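Local coordinates for chain length determinant protein (Shigella flexneri, PDB 4E2H), which probably regulates the chain length of lipopolysaccharide O-antigen through a periplasmic domain that stands on the inner membrane, at residues Q154-A158 against Q180-F184. Numbering follows the deposited sequence.
Sequences QIQEA and QDTLF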
loop_
_atom_site.group_PDB
_atom_site.type_symbol
_atom_site.label_atom_id
_atom_site.label_comp_id
_atom_site.label_asym_id
_atom_site.label_seq_id
_atom_site.Cartn_x
_atom_site.Cartn_y
_atom_site.Cartn_z
ATOM N N GLN C 154 24.991 0.366 30.834
ATOM C CA GLN C 154 26.177 1.208 30.691
ATOM C C GLN C 154 26.295 2.146 31.879
ATOM O O GLN C 154 27.363 2.311 32.451
ATOM C CB GLN C 154 26.128 2.001 29.378
ATOM C CG GLN C 154 26.343 1.114 28.167
ATOM C CD GLN C 154 26.481 1.888 26.878
ATOM O OE1 GLN C 154 25.823 2.929 26.675
ATOM N NE2 GLN C 154 27.356 1.399 25.993
ATOM N N ILE C 155 25.181 2.760 32.244
ATOM C CA ILE C 155 25.141 3.622 33.409
ATOM C C ILE C 155 25.457 2.851 34.700
ATOM O O ILE C 155 26.317 3.287 35.459
ATOM C CB ILE C 155 23.799 4.394 33.505
ATOM C CG1 ILE C 155 23.818 5.578 32.534
ATOM C CG2 ILE C 155 23.549 4.866 34.926
ATOM C CD1 ILE C 155 22.511 5.796 31.778
ATOM N N GLN C 156 24.795 1.717 34.949
ATOM C CA GLN C 156 25.109 0.901 36.141
ATOM C C GLN C 156 26.603 0.629 36.242
ATOM O O GLN C 156 27.168 0.586 37.332
ATOM C CB GLN C 156 24.358 -0.439 36.139
ATOM C CG GLN C 156 23.141 -0.476 37.072
ATOM C CD GLN C 156 21.997 -1.349 36.535
ATOM O OE1 GLN C 156 22.168 -2.090 35.562
ATOM N NE2 GLN C 156 20.825 -1.253 37.169
ATOM N N GLU C 157 27.226 0.461 35.084
ATOM C CA GLU C 157 28.605 0.040 34.994
ATOM C C GLU C 157 29.523 1.196 35.357
ATOM O O GLU C 157 30.471 1.046 36.145
ATOM C CB GLU C 157 28.886 -0.445 33.579
ATOM C CG GLU C 157 30.224 -1.071 33.364
ATOM C CD GLU C 157 30.289 -2.521 33.863
ATOM O OE1 GLU C 157 29.266 -3.017 34.426
ATOM O OE2 GLU C 157 31.367 -3.164 33.687
ATOM N N ALA C 158 29.231 2.361 34.792
ATOM C CA ALA C 158 30.081 3.524 35.025
ATOM C C ALA C 158 29.959 4.051 36.466
ATOM O O ALA C 158 30.759 4.881 36.907
ATOM C CB ALA C 158 29.769 4.623 34.028
ATOM N N GLN C 180 30.624 4.998 26.976
ATOM C CA GLN C 180 30.760 4.141 28.152
ATOM C C GLN C 180 31.984 4.519 28.967
ATOM O O GLN C 180 32.023 4.290 30.172
ATOM C CB GLN C 180 30.851 2.672 27.747
ATOM C CG GLN C 180 31.359 1.706 28.825
ATOM C CD GLN C 180 30.288 1.319 29.835
ATOM O OE1 GLN C 180 29.417 0.474 29.561
ATOM N NE2 GLN C 180 30.351 1.930 31.023
ATOM N N ASP C 181 32.995 5.085 28.323
ATOM C CA ASP C 181 34.221 5.424 29.035
ATOM C C ASP C 181 33.998 6.658 29.917
ATOM O O ASP C 181 33.922 6.555 31.154
ATOM C CB ASP C 181 35.334 5.639 28.020
ATOM C CG ASP C 181 35.512 4.432 27.094
ATOM O OD1 ASP C 181 35.457 3.274 27.590
ATOM O OD2 ASP C 181 35.697 4.641 25.869
ATOM N N THR C 182 33.829 7.798 29.247
ATOM C CA THR C 182 33.495 9.087 29.847
ATOM C C THR C 182 32.217 9.213 30.716
ATOM O O THR C 182 32.048 10.217 31.411
ATOM C CB THR C 182 33.409 10.167 28.762
ATOM O OG1 THR C 182 32.331 9.844 27.872
ATOM C CG2 THR C 182 34.716 10.228 27.978
ATOM N N LEU C 183 31.317 8.242 30.707
ATOM C CA LEU C 183 30.125 8.401 31.558
ATOM C C LEU C 183 30.441 8.748 33.014
ATOM O O LEU C 183 29.805 9.641 33.594
ATOM C CB LEU C 183 29.206 7.174 31.512
ATOM C CG LEU C 183 28.026 7.262 30.544
ATOM C CD1 LEU C 183 27.494 5.861 30.209
ATOM C CD2 LEU C 183 26.917 8.161 31.110
ATOM N N PHE C 184 31.407 8.051 33.613
ATOM C CA PHE C 184 31.673 8.213 35.046
ATOM C C PHE C 184 32.070 9.660 35.389
ATOM O O PHE C 184 32.074 10.061 36.556
ATOM C CB PHE C 184 32.752 7.226 35.535
ATOM C CG PHE C 184 34.164 7.753 35.410
ATOM C CD1 PHE C 184 34.856 7.654 34.214
ATOM C CD2 PHE C 184 34.804 8.336 36.497
ATOM C CE1 PHE C 184 36.152 8.137 34.097
ATOM C CE2 PHE C 184 36.098 8.824 36.379
ATOM C CZ PHE C 184 36.764 8.725 35.178
#
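Residues 180-184, in the connection that leads into helix 187-195, run beside one turn of helix 97-164 in the same direction as residues 154-158: the CA atoms of Gln-154 and Gln-180 are 6.0 Å apart, and those of Ala-158 and Phe-184 only 5.0 Å. At this closer end the small methyl group of Ala-158 packs with its CB 3.6 Å from CB of Leu-183, while CB of Phe-184 rests 3.4 Å from Ala-158 O. Nearer the start of the turn, Leu-183 CD1 touches CB of Gln-154, and its CD2 packs on CG1 of Ile-155, the latter pair 4.3 Å apart. Gln-180 makes the polar link. With CG opposite the main-chain nitrogen (chi1 165°) and a bend at chi2, its amide folds back against the helix, and NE2 gives a weak hydrogen bond to Gln-154 O at 3.3 Å, bent to 141° at the hydrogen. That carbonyl already accepts the helical N-H of Ala-158, so the side chain adds to the helix bond without replacing it. OE1 of Gln-180 sits 3.4 Å from CG of Gln-154, and the two amide planes stand 80° apart, which rules out stacking; Gln-154 OE1 instead bonds Arg-151. Aliphatic CB and CG of Glu-157 flank the Gln-180 amide, whereas its carboxylate bonds Thr-200 of the second subunit. Asp-181, facing away from the helix, forms salt bridges with Arg-151 and Arg-201 of that subunit. Within the chain, then, apolar packing and one weak amide bond hold residues 180-184 to the long helix, while the carboxylates of Glu-157 and Asp-181 bond the second subunit, which also packs on Gln-154, Gln-180 and Phe-184, as suits an oligomeric Wzz protein.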